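Local coordinates for peptidoglycan-recognition protein-LC isoform LCa (Drosophila melanogaster, PDB 2F2L) that serves as the extracellular domain of a peptidoglycan-recognition receptor that activates the imd/Relish pathway of innate immunity, at residues A[18-23]-A[96-101]; A[114-119]-A[157-162]; A[3-8]-A[49-54]. All blocks are in the same frame, centred on the assembly; numbering follows the deposited sequence.

The three contacts sit around a mixed beta-sheet flanked by helices, in a domain of the amidase-2 (PGRP) family. Contact 3 ties the chain just after strand 2-3 to helix 40-57; contact 1 lays the loop before strand 24-31 beside the start of strand 98-102; contact 2 joins helix 113-128, the next helix after that strand, to the C-terminal region. Along the sequence contacts 1 and 3 cross, whereas contact 2 opens after both have closed. Their centres are 18 to 23 Å apart and none touches another. Contacts 2 and 3 fall on opposite sides of the chain's centre, and only contact 3 includes residues that border the bound muropeptide.

Contact 1 (A[18-23]-A[96-101]); sequences PDLELP and QSLSFA
Leu20 makes the apolar part of this contact with Leu98. One methyl of each meets the other, Leu20 CD1 lying 3.6 Å from Leu98 CD2, with the side chains crossing at a slant. The CB of Leu20 points toward 96-101, and with CG beside the backbone N (chi1 -74°) both methyls end over Ser97 O, CD1 also touching Leu98. Leu98 adopts the same chi1, and although its CB does not aim at the loop, CD2 reaches back to it. Leu20 supplies 64 of the 132 Å² buried between the segments, about half, which identifies it as the main inserted group.

The second kind of contact sets hydrocarbon against the backbone. Both methyls of Leu20 approach one carbonyl oxygen: CD1 is 3.6 Å and CD2 3.7 Å from Ser97 O. CD2 is also 4.4 Å from Gln96 N, a loose approach at the edge of the patch. The CA atoms of Leu20 and Gln96, the nearest across the segments, are still 7.2 Å apart, a gap that the leucine side chain spans.

No hydrogen bond links 18-23 to 96-101; the hydrogen bonds named here run to other parts of the chain. Leu20 pairs through its backbone with Asn82, and Asp19 forms a salt bridge with Lys83. On the other segment Ser97 OG bonds to Tyr93 O and His87 NE2, while the backbone of Leu98 pairs with Leu26 and Ile28 of the parallel neighbouring strand 24-31.

The chemistry is that of van der Waals contact, methyl against methyl and methyl against a backbone carbonyl. Leu20 packs the loop on Leu98 and the carbonyl of Ser97, where the chain runs into strand 98-102, shortly before the cis peptide ahead of Pro23. Between these two segments the contact is non-directional.

Contact 2 (A[114-119]-A[157-162]); sequences KQLSVT and YASFAN. With HSQ (2-acetylamino-2-deoxy-alpha-L-idopyranose), chain D.
Leu116 and Phe160 share a first torsion that sets CG beside the backbone N (chi1 -57° and -56°), and this brings the leucine branch and the phenyl ring together across the contact. Leu116 CD2 does most of the touching, 3.7 Å from Phe160 CE1 and 3.6 Å from Ser159 CB, a methyl resting in the angle between ring and serine. Its other branch, CD1, is 4.1 Å from Ser159 CB.

The side chains of Thr119, one helical turn on, and Phe160 come from opposite directions, CG2 of the threonine lying 4.1 Å from CE1 and, like Leu116 CD2, oblique to the ring. The threonine rotamer separates two functions: the methyl meets the ring, while OG1 donates to Gln115 O at 2.7 Å and is also hydrogen-bonded to Tyr102 OH. Ser159 likewise gives only its CB to the contact, its OG bonding to Ala155 O. No hydrogen bond crosses; the touching atoms are all carbon, and 168 Å² is buried. Beyond it, Asn162, a site known to be N-glycosylated, carries the deposited idopyranose HSQ, joined covalently from ND2 to C1 at 1.4 Å.

Phe160 is further enclosed by the rings of Phe138, Trp163 and Trp166, with Trp163 edge-to-face. The contact thus fastens the C-terminal segment around the end of helix 154-158 onto the first turns of helix 113-128, next to strand 136-140 at the sheet edge.

Contact 3 (A[3-8]-A[49-54]); sequences VERQQW and LLQTYD. With MLD (glcnac(beta1-4)-murnac(1,6-anhydro)-L-ala-gamma-D-glu-meso-a2pm-D-ala), chain G.
Arg5 and Trp8 face Gln51 from a short turn: residues 5-7 have helical phi/psi without regular helical bonding, whereas 49-54 is a regular stretch of helix 40-57. The backbones stay well apart, the nearest CA atoms (Trp8 and Leu49) being 9.8 Å from each other, and side chains bridge the gap.

Gln51 CG lies anti to the backbone N (chi1 -173°), and the extended chain carries its amide to the six-membered ring of the indole, meeting it obliquely, OE1 3.5 Å from Trp8 CZ3 with the planes 65° apart. Gln51 NE2 comes 3.5 Å from Arg5 NH2 without bonding to it. A shared partner probably accounts for the closeness: Asp62 OD1 accepts from Gln51 NE2 and OD2 is in a salt bridge with Arg5 NH1. With OE1 also accepting from Gln11 N, both ends of the amide are gripped and its rotation is fixed.

The next residue, Thr52, makes a van der Waals approach to the muropeptide, OG1 3.7 Å from CA5; the muropeptide is separately hydrogen-bonded to the LCx chain. Trp8 packs on Val44 and Val47 of helix 40-57 and bonds through NE1 to Val77 O, so the indole links that helix to strand 75-77.

Contact 1 (A[18-23]-A[96-101])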
loop_
_atom_site.group_PDB
_atom_site.type_symbol
_atom_site.label_atom_id
_atom_site.label_comp_id
_atom_site.label_asym_id
_atom_site.label_seq_id
_atom_site.Cartn_x
_atom_site.Cartn_y
_atom_site.Cartn_z
ATOM N N PRO A 18 5.844 -18.905 4.057
ATOM C CA PRO A 18 6.158 -20.238 3.520
ATOM C C PRO A 18 5.628 -20.441 2.099
ATOM O O PRO A 18 4.616 -19.860 1.735
ATOM C CB PRO A 18 5.440 -21.189 4.486
ATOM C CG PRO A 18 5.049 -20.340 5.667
ATOM C CD PRO A 18 4.820 -18.987 5.113
ATOM N N ASP A 19 6.335 -21.241 1.312
ATOM C CA ASP A 19 5.873 -21.633 -0.011
ATOM C C ASP A 19 4.765 -22.670 0.101
ATOM O O ASP A 19 4.793 -23.535 0.971
ATOM C CB ASP A 19 7.002 -22.266 -0.815
ATOM C CG ASP A 19 8.146 -21.312 -1.099
ATOM O OD1 ASP A 19 7.905 -20.119 -1.365
ATOM O OD2 ASP A 19 9.296 -21.796 -1.095
ATOM N N LEU A 20 3.813 -22.603 -0.815
ATOM C CA LEU A 20 2.896 -23.723 -1.055
ATOM C C LEU A 20 3.558 -24.911 -1.758
ATOM O O LEU A 20 4.412 -24.728 -2.629
ATOM C CB LEU A 20 1.756 -23.265 -1.949
ATOM C CG LEU A 20 0.684 -22.382 -1.347
ATOM C CD1 LEU A 20 -0.192 -21.860 -2.484
ATOM C CD2 LEU A 20 -0.126 -23.172 -0.342
ATOM N N GLU A 21 3.134 -26.124 -1.399
ATOM C CA GLU A 21 3.366 -27.296 -2.241
ATOM C C GLU A 21 2.387 -27.218 -3.411
ATOM O O GLU A 21 1.168 -27.183 -3.205
ATOM C CB GLU A 21 3.131 -28.599 -1.479
ATOM C CG GLU A 21 3.949 -28.763 -0.211
ATOM C CD GLU A 21 5.439 -28.810 -0.470
ATOM O OE1 GLU A 21 5.848 -29.458 -1.460
ATOM O OE2 GLU A 21 6.199 -28.207 0.327
ATOM N N LEU A 22 2.909 -27.182 -4.628
ATOM C CA LEU A 22 2.071 -27.023 -5.818
ATOM C C LEU A 22 2.029 -28.324 -6.630
ATOM O O LEU A 22 2.935 -29.122 -6.544
ATOM C CB LEU A 22 2.606 -25.885 -6.693
ATOM C CG LEU A 22 2.715 -24.507 -6.033
ATOM C CD1 LEU A 22 3.505 -23.565 -6.920
ATOM C CD2 LEU A 22 1.343 -23.912 -5.719
ATOM N N PRO A 23 0.975 -28.522 -7.440
ATOM C CA PRO A 23 -0.191 -27.661 -7.598
ATOM C C PRO A 23 -1.171 -27.871 -6.463
ATOM O O PRO A 23 -1.145 -28.933 -5.831
ATOM C CB PRO A 23 -0.802 -28.146 -8.922
ATOM C CG PRO A 23 -0.461 -29.575 -8.977
ATOM C CD PRO A 23 0.900 -29.702 -8.318
ATOM N N GLN A 96 -2.954 -25.841 1.692
ATOM C CA GLN A 96 -3.421 -26.706 0.602
ATOM C C GLN A 96 -4.412 -26.015 -0.332
ATOM O O GLN A 96 -5.195 -26.672 -1.017
ATOM C CB GLN A 96 -4.043 -27.967 1.200
ATOM C CG GLN A 96 -3.052 -28.765 2.007
ATOM C CD GLN A 96 -3.633 -30.027 2.558
ATOM O OE1 GLN A 96 -3.459 -31.095 1.968
ATOM N NE2 GLN A 96 -4.315 -29.934 3.701
ATOM N N SER A 97 -4.349 -24.689 -0.397
ATOM C CA SER A 97 -5.280 -23.927 -1.230
ATOM C C SER A 97 -4.669 -22.626 -1.719
ATOM O O SER A 97 -3.602 -22.217 -1.269
ATOM C CB SER A 97 -6.577 -23.622 -0.462
ATOM O OG SER A 97 -6.340 -22.842 0.713
ATOM N N LEU A 98 -5.352 -22.017 -2.683
ATOM C CA LEU A 98 -5.148 -20.635 -3.057
ATOM C C LEU A 98 -6.445 -19.921 -2.747
ATOM O O LEU A 98 -7.533 -20.524 -2.817
ATOM C CB LEU A 98 -4.859 -20.513 -4.549
ATOM C CG LEU A 98 -3.487 -20.961 -5.045
ATOM C CD1 LEU A 98 -3.541 -21.109 -6.550
ATOM C CD2 LEU A 98 -2.353 -19.986 -4.632
ATOM N N SER A 99 -6.333 -18.645 -2.391
ATOM C CA SER A 99 -7.490 -17.814 -2.091
ATOM C C SER A 99 -7.671 -16.687 -3.110
ATOM O O SER A 99 -6.701 -16.023 -3.500
ATOM C CB SER A 99 -7.395 -17.221 -0.689
ATOM O OG SER A 99 -6.205 -16.476 -0.490
ATOM N N PHE A 100 -8.916 -16.519 -3.561
ATOM C CA PHE A 100 -9.331 -15.391 -4.390
ATOM C C PHE A 100 -10.287 -14.590 -3.526
ATOM O O PHE A 100 -11.363 -15.072 -3.191
ATOM C CB PHE A 100 -10.103 -15.804 -5.659
ATOM C CG PHE A 100 -9.315 -16.600 -6.670
ATOM C CD1 PHE A 100 -7.962 -16.856 -6.532
ATOM C CD2 PHE A 100 -9.965 -17.094 -7.795
ATOM C CE1 PHE A 100 -7.273 -17.584 -7.497
ATOM C CE2 PHE A 100 -9.283 -17.827 -8.744
ATOM C CZ PHE A 100 -7.945 -18.074 -8.601
ATOM N N ALA A 101 -9.895 -13.371 -3.169
ATOM C CA ALA A 101 -10.764 -12.488 -2.397
ATOM C C ALA A 101 -11.468 -11.522 -3.354
ATOM O O ALA A 101 -10.840 -10.949 -4.246
ATOM C CB ALA A 101 -9.973 -11.722 -1.383
#

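Contact 2 (A[114-119]-A[157-162])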
loop_
_atom_site.group_PDB
_atom_site.type_symbol
_atom_site.label_atom_id
_atom_site.label_comp_id
_atom_site.label_asym_id
_atom_site.label_seq_id
_atom_site.Cartn_x
_atom_site.Cartn_y
_atom_site.Cartn_z
ATOM N N LYS A 114 -17.652 -8.489 -14.754
ATOM C CA LYS A 114 -16.200 -8.433 -14.903
ATOM C C LYS A 114 -15.514 -9.329 -13.871
ATOM O O LYS A 114 -14.638 -10.124 -14.211
ATOM C CB LYS A 114 -15.701 -7.001 -14.719
ATOM C CG LYS A 114 -16.251 -5.966 -15.702
ATOM C CD LYS A 114 -16.073 -4.560 -15.131
ATOM C CE LYS A 114 -16.320 -3.472 -16.156
ATOM N NZ LYS A 114 -16.050 -2.129 -15.571
ATOM N N GLN A 115 -15.931 -9.207 -12.614
ATOM C CA GLN A 115 -15.367 -10.012 -11.522
ATOM C C GLN A 115 -15.485 -11.519 -11.797
ATOM O O GLN A 115 -14.564 -12.291 -11.521
ATOM C CB GLN A 115 -16.052 -9.682 -10.182
ATOM C CG GLN A 115 -15.386 -8.576 -9.400
ATOM C CD GLN A 115 -16.090 -8.230 -8.106
ATOM O OE1 GLN A 115 -17.305 -8.080 -8.073
ATOM N NE2 GLN A 115 -15.319 -8.056 -7.034
ATOM N N LEU A 116 -16.627 -11.920 -12.346
ATOM C CA LEU A 116 -16.911 -13.315 -12.634
ATOM C C LEU A 116 -16.148 -13.802 -13.851
ATOM O O LEU A 116 -15.604 -14.897 -13.832
ATOM C CB LEU A 116 -18.407 -13.514 -12.873
ATOM C CG LEU A 116 -19.347 -13.067 -11.749
ATOM C CD1 LEU A 116 -20.792 -13.190 -12.199
ATOM C CD2 LEU A 116 -19.087 -13.872 -10.472
ATOM N N SER A 117 -16.115 -13.014 -14.924
ATOM C CA SER A 117 -15.388 -13.445 -16.124
ATOM C C SER A 117 -13.872 -13.550 -15.897
ATOM O O SER A 117 -13.241 -14.482 -16.402
ATOM C CB SER A 117 -15.689 -12.539 -17.311
ATOM O OG SER A 117 -15.517 -11.186 -16.957
ATOM N N VAL A 118 -13.278 -12.619 -15.146
ATOM C CA VAL A 118 -11.821 -12.675 -14.937
ATOM C C VAL A 118 -11.418 -13.838 -14.015
ATOM O O VAL A 118 -10.294 -14.350 -14.107
ATOM C CB VAL A 118 -11.216 -11.333 -14.432
ATOM C CG1 VAL A 118 -11.494 -11.115 -12.962
ATOM C CG2 VAL A 118 -9.710 -11.305 -14.704
ATOM N N THR A 119 -12.331 -14.249 -13.139
ATOM C CA THR A 119 -12.152 -15.454 -12.341
ATOM C C THR A 119 -11.931 -16.681 -13.202
ATOM O O THR A 119 -11.104 -17.517 -12.864
ATOM C CB THR A 119 -13.366 -15.704 -11.437
ATOM O OG1 THR A 119 -13.547 -14.590 -10.551
ATOM C CG2 THR A 119 -13.198 -16.968 -10.633
ATOM N N TYR A 157 -21.296 -16.346 -3.828
ATOM C CA TYR A 157 -21.158 -17.792 -4.030
ATOM C C TYR A 157 -22.215 -18.367 -4.975
ATOM O O TYR A 157 -21.931 -19.300 -5.718
ATOM C CB TYR A 157 -21.192 -18.531 -2.694
ATOM C CG TYR A 157 -20.171 -18.013 -1.701
ATOM C CD1 TYR A 157 -18.843 -17.811 -2.077
ATOM C CD2 TYR A 157 -20.528 -17.735 -0.381
ATOM C CE1 TYR A 157 -17.902 -17.357 -1.173
ATOM C CE2 TYR A 157 -19.589 -17.258 0.530
ATOM C CZ TYR A 157 -18.282 -17.073 0.125
ATOM O OH TYR A 157 -17.337 -16.605 1.015
ATOM N N ALA A 158 -23.415 -17.786 -4.951
ATOM C CA ALA A 158 -24.500 -18.167 -5.864
ATOM C C ALA A 158 -24.120 -17.947 -7.328
ATOM O O ALA A 158 -24.592 -18.662 -8.206
ATOM C CB ALA A 158 -25.768 -17.388 -5.530
ATOM N N SER A 159 -23.246 -16.967 -7.572
ATOM C CA SER A 159 -22.763 -16.657 -8.923
ATOM C C SER A 159 -21.873 -17.749 -9.534
ATOM O O SER A 159 -21.725 -17.811 -10.758
ATOM C CB SER A 159 -22.016 -15.312 -8.917
ATOM O OG SER A 159 -22.788 -14.313 -8.251
ATOM N N PHE A 160 -21.286 -18.600 -8.689
ATOM C CA PHE A 160 -20.459 -19.726 -9.146
ATOM C C PHE A 160 -21.162 -21.079 -9.041
ATOM O O PHE A 160 -20.597 -22.105 -9.404
ATOM C CB PHE A 160 -19.171 -19.813 -8.321
ATOM C CG PHE A 160 -18.366 -18.560 -8.317
ATOM C CD1 PHE A 160 -17.893 -18.024 -9.500
ATOM C CD2 PHE A 160 -18.056 -17.929 -7.123
ATOM C CE1 PHE A 160 -17.131 -16.873 -9.499
ATOM C CE2 PHE A 160 -17.295 -16.786 -7.107
ATOM C CZ PHE A 160 -16.822 -16.254 -8.296
ATOM N N ALA A 161 -22.399 -21.078 -8.565
ATOM C CA ALA A 161 -23.106 -22.323 -8.232
ATOM C C ALA A 161 -23.232 -23.323 -9.385
ATOM O O ALA A 161 -23.192 -24.530 -9.156
ATOM C CB ALA A 161 -24.482 -22.006 -7.645
ATOM N N ASN A 162 -23.366 -22.831 -10.614
ATOM C CA ASN A 162 -23.447 -23.711 -11.792
ATOM C C ASN A 162 -22.123 -23.999 -12.511
ATOM O O ASN A 162 -22.123 -24.645 -13.552
ATOM C CB ASN A 162 -24.523 -23.230 -12.793
ATOM C CG ASN A 162 -24.296 -21.808 -13.320
ATOM O OD1 ASN A 162 -23.320 -21.136 -12.981
ATOM N ND2 ASN A 162 -25.261 -21.331 -14.120
HETATM C C1 HSQ D . -24.852 -20.924 -15.450
HETATM C C2 HSQ D . -24.047 -21.315 -16.683
HETATM C C3 HSQ D . -24.506 -20.623 -17.982
HETATM C C4 HSQ D . -25.754 -19.724 -17.919
HETATM C C5 HSQ D . -26.140 -19.252 -16.512
HETATM C C6 HSQ D . -26.470 -17.764 -16.394
HETATM C C7 HSQ D . -21.618 -21.565 -17.044
HETATM C C8 HSQ D . -21.274 -21.056 -18.421
HETATM N N2 HSQ D . -22.649 -20.976 -16.421
HETATM O O3 HSQ D . -24.726 -21.609 -18.976
HETATM O O4 HSQ D . -25.586 -18.631 -18.797
HETATM O O5 HSQ D . -25.117 -19.542 -15.588
HETATM O O6 HSQ D . -26.927 -17.520 -15.077
HETATM O O7 HSQ D . -20.956 -22.474 -16.522
#

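Contact 3 (A[3-8]-A[49-54])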
loop_
_atom_site.group_PDB
_atom_site.type_symbol
_atom_site.label_atom_id
_atom_site.label_comp_id
_atom_site.label_asym_id
_atom_site.label_seq_id
_atom_site.Cartn_x
_atom_site.Cartn_y
_atom_site.Cartn_z
ATOM N N VAL A 3 -2.589 -6.364 -11.608
ATOM C CA VAL A 3 -2.006 -5.189 -10.962
ATOM C C VAL A 3 -1.027 -5.708 -9.917
ATOM O O VAL A 3 -1.421 -6.348 -8.939
ATOM C CB VAL A 3 -3.069 -4.269 -10.372
ATOM C CG1 VAL A 3 -2.433 -3.044 -9.718
ATOM C CG2 VAL A 3 -4.041 -3.836 -11.478
ATOM N N GLU A 4 0.253 -5.479 -10.180
ATOM C CA GLU A 4 1.319 -6.028 -9.375
ATOM C C GLU A 4 1.349 -5.283 -8.048
ATOM O O GLU A 4 0.838 -4.173 -7.923
ATOM C CB GLU A 4 2.679 -5.912 -10.085
ATOM C CG GLU A 4 2.767 -6.534 -11.474
ATOM C CD GLU A 4 2.562 -8.045 -11.457
ATOM O OE1 GLU A 4 2.866 -8.704 -10.411
ATOM O OE2 GLU A 4 2.086 -8.567 -12.495
ATOM N N ARG A 5 1.946 -5.929 -7.059
ATOM C CA ARG A 5 2.065 -5.390 -5.709
ATOM C C ARG A 5 2.589 -3.952 -5.701
ATOM O O ARG A 5 2.056 -3.090 -5.001
ATOM C CB ARG A 5 3.002 -6.283 -4.918
ATOM C CG ARG A 5 2.340 -7.555 -4.422
ATOM C CD ARG A 5 3.329 -8.422 -3.711
ATOM N NE ARG A 5 3.669 -7.871 -2.408
ATOM C CZ ARG A 5 3.039 -8.144 -1.268
ATOM N NH1 ARG A 5 1.999 -8.967 -1.248
ATOM N NH2 ARG A 5 3.448 -7.573 -0.140
ATOM N N GLN A 6 3.648 -3.710 -6.471
ATOM C CA GLN A 6 4.251 -2.381 -6.559
ATOM C C GLN A 6 3.242 -1.322 -7.037
ATOM O O GLN A 6 3.258 -0.173 -6.553
ATOM C CB GLN A 6 5.529 -2.390 -7.432
ATOM C CG GLN A 6 5.404 -3.114 -8.810
ATOM C CD GLN A 6 5.850 -4.615 -8.804
ATOM O OE1 GLN A 6 5.615 -5.359 -7.836
ATOM N NE2 GLN A 6 6.479 -5.052 -9.918
ATOM N N GLN A 7 2.356 -1.710 -7.964
ATOM C CA GLN A 7 1.375 -0.769 -8.486
ATOM C C GLN A 7 0.322 -0.417 -7.437
ATOM O O GLN A 7 -0.295 0.637 -7.550
ATOM C CB GLN A 7 0.670 -1.302 -9.727
ATOM C CG GLN A 7 1.559 -1.638 -10.907
ATOM C CD GLN A 7 0.775 -2.349 -12.026
ATOM O OE1 GLN A 7 0.914 -3.567 -12.236
ATOM N NE2 GLN A 7 -0.066 -1.588 -12.733
ATOM N N TRP A 8 0.096 -1.273 -6.432
ATOM C CA TRP A 8 -0.849 -0.897 -5.351
ATOM C C TRP A 8 -0.163 -0.481 -4.043
ATOM O O TRP A 8 -0.784 -0.378 -2.986
ATOM C CB TRP A 8 -1.986 -1.921 -5.159
ATOM C CG TRP A 8 -1.633 -3.340 -4.791
ATOM C CD1 TRP A 8 -1.517 -4.398 -5.641
ATOM C CD2 TRP A 8 -1.455 -3.870 -3.467
ATOM N NE1 TRP A 8 -1.250 -5.556 -4.938
ATOM C CE2 TRP A 8 -1.197 -5.256 -3.602
ATOM C CE3 TRP A 8 -1.470 -3.304 -2.178
ATOM C CZ2 TRP A 8 -0.954 -6.087 -2.488
ATOM C CZ3 TRP A 8 -1.227 -4.121 -1.089
ATOM C CH2 TRP A 8 -0.981 -5.499 -1.248
ATOM N N LEU A 49 -5.427 -0.495 1.682
ATOM C CA LEU A 49 -6.015 -0.379 3.014
ATOM C C LEU A 49 -6.317 -1.733 3.676
ATOM O O LEU A 49 -6.180 -1.868 4.885
ATOM C CB LEU A 49 -7.265 0.492 2.981
ATOM C CG LEU A 49 -7.035 1.943 2.546
ATOM C CD1 LEU A 49 -8.328 2.735 2.750
ATOM C CD2 LEU A 49 -5.877 2.578 3.290
ATOM N N LEU A 50 -6.759 -2.716 2.897
ATOM C CA LEU A 50 -6.906 -4.093 3.407
ATOM C C LEU A 50 -5.586 -4.681 3.888
ATOM O O LEU A 50 -5.560 -5.424 4.872
ATOM C CB LEU A 50 -7.498 -5.023 2.335
ATOM C CG LEU A 50 -9.013 -4.920 2.166
ATOM C CD1 LEU A 50 -9.463 -5.429 0.761
ATOM C CD2 LEU A 50 -9.697 -5.681 3.261
ATOM N N GLN A 51 -4.496 -4.371 3.179
ATOM C CA GLN A 51 -3.190 -4.870 3.582
ATOM C C GLN A 51 -2.838 -4.342 4.955
ATOM O O GLN A 51 -2.399 -5.078 5.799
ATOM C CB GLN A 51 -2.071 -4.512 2.606
ATOM C CG GLN A 51 -0.762 -5.216 2.991
ATOM C CD GLN A 51 0.434 -4.762 2.216
ATOM O OE1 GLN A 51 0.563 -3.577 1.871
ATOM N NE2 GLN A 51 1.372 -5.696 1.985
ATOM N N THR A 52 -3.012 -3.055 5.170
ATOM C CA THR A 52 -2.807 -2.492 6.502
ATOM C C THR A 52 -3.667 -3.152 7.567
ATOM O O THR A 52 -3.179 -3.464 8.641
ATOM C CB THR A 52 -3.024 -0.975 6.489
ATOM O OG1 THR A 52 -1.908 -0.389 5.821
ATOM C CG2 THR A 52 -3.124 -0.410 7.901
ATOM N N TYR A 53 -4.952 -3.332 7.275
ATOM C CA TYR A 53 -5.848 -3.988 8.187
ATOM C C TYR A 53 -5.345 -5.393 8.514
ATOM O O TYR A 53 -5.262 -5.786 9.672
ATOM C CB TYR A 53 -7.269 -4.055 7.613
ATOM C CG TYR A 53 -8.229 -4.654 8.594
ATOM C CD1 TYR A 53 -8.840 -3.875 9.565
ATOM C CD2 TYR A 53 -8.484 -6.023 8.596
ATOM C CE1 TYR A 53 -9.708 -4.441 10.501
ATOM C CE2 TYR A 53 -9.348 -6.586 9.505
ATOM C CZ TYR A 53 -9.946 -5.801 10.450
ATOM O OH TYR A 53 -10.780 -6.394 11.354
ATOM N N ASP A 54 -4.994 -6.144 7.486
ATOM C CA ASP A 54 -4.511 -7.508 7.687
ATOM C C ASP A 54 -3.237 -7.579 8.512
ATOM O O ASP A 54 -3.098 -8.464 9.366
ATOM C CB ASP A 54 -4.312 -8.213 6.355
ATOM C CG ASP A 54 -5.628 -8.556 5.683
ATOM O OD1 ASP A 54 -6.694 -8.289 6.293
ATOM O OD2 ASP A 54 -5.591 -9.120 4.569
HETATM C CAA MLD G . 3.256 0.994 8.188
HETATM C CAB MLD G . 2.417 2.253 8.342
HETATM O OAC MLD G . 2.950 3.348 8.471
HETATM N N2 MLD G . 1.102 2.053 8.317
HETATM C C2 MLD G . 0.108 3.107 8.484
HETATM C C3 MLD G . -0.847 2.648 9.588
HETATM O O3 MLD G . -0.171 2.420 10.841
HETATM C C4 MLD G . -2.021 3.611 9.729
HETATM O O4 MLD G . -2.942 3.015 10.625
HETATM C C5 MLD G . -2.696 3.795 8.366
HETATM C C6 MLD G . -3.828 4.838 8.312
HETATM O O6 MLD G . -4.502 4.710 7.026
HETATM O O5 MLD G . -1.711 4.293 7.464
HETATM C C1 MLD G . -0.666 3.330 7.197
HETATM O O1 MLD G . 0.205 3.874 6.240
HETATM C CA4 MLD G . -0.395 3.908 4.923
HETATM C CA5 MLD G . -0.510 2.568 4.196
HETATM O OA5 MLD G . 0.220 2.511 2.925
HETATM C CA6 MLD G . -1.920 2.624 3.720
HETATM O OA6 MLD G . -1.854 3.405 2.544
HETATM C CA1 MLD G . -0.446 3.553 2.193
HETATM C CA2 MLD G . 0.024 4.929 2.694
HETATM N NAD MLD G . 1.143 5.407 1.854
HETATM C CAE MLD G . 1.122 6.570 1.227
HETATM C CAF MLD G . 2.363 6.860 0.406
HETATM O OAG MLD G . 0.197 7.380 1.296
HETATM C CA3 MLD G . 0.502 4.856 4.143
HETATM O OAH MLD G . 0.462 6.170 4.803
HETATM C CAI MLD G . 1.743 6.842 4.870
HETATM C CAJ MLD G . 2.507 6.512 6.132
HETATM C CAL MLD G . 1.513 8.368 4.827
HETATM O OAM MLD G . 2.498 9.087 4.946
HETATM N N MLD G . 0.277 8.833 4.648
HETATM C CA MLD G . -0.057 10.260 4.552
HETATM C CB MLD G . 0.058 10.617 3.066
HETATM C C MLD G . -1.524 10.414 4.992
HETATM O O MLD G . -2.401 9.714 4.479
HETATM N NAN MLD G . -1.724 11.311 5.954
HETATM C CAO MLD G . -3.029 11.643 6.548
HETATM C CAP MLD G . -2.954 11.652 8.109
HETATM O OBA MLD G . -3.845 12.284 8.682
HETATM O OAQ MLD G . -2.012 11.076 8.705
HETATM C CBB MLD G . -3.392 13.075 6.170
HETATM C CBC MLD G . -3.706 13.293 4.700
HETATM C CBD MLD G . -4.136 14.756 4.497
HETATM O OBE MLD G . -3.771 15.648 5.265
HETATM N NBF MLD G . -4.915 14.973 3.458
HETATM C CBG MLD G . -5.413 16.313 3.123
HETATM C CBH MLD G . -6.416 16.781 4.197
HETATM O OBI MLD G . -7.283 16.024 4.628
HETATM N NBJ MLD G . -6.235 18.027 4.631
HETATM C CBK MLD G . -7.098 18.681 5.641
HETATM C CBL MLD G . -7.648 19.976 5.031
HETATM C CBM MLD G . -6.365 19.044 6.950
HETATM O OBO MLD G . -5.120 19.225 6.909
HETATM O OBN MLD G . -7.088 19.153 7.972
HETATM C CBP MLD G . -6.044 16.262 1.721
HETATM C CBQ MLD G . -6.239 17.668 1.125
HETATM C CBR MLD G . -6.722 17.590 -0.325
HETATM C CBS MLD G . -6.416 18.856 -1.129
HETATM C CBT MLD G . -4.913 18.919 -1.430
HETATM O OBV MLD G . -4.483 18.128 -2.286
HETATM O OBU MLD G . -4.230 19.756 -0.805
HETATM N NBW MLD G . -6.827 20.040 -0.365
#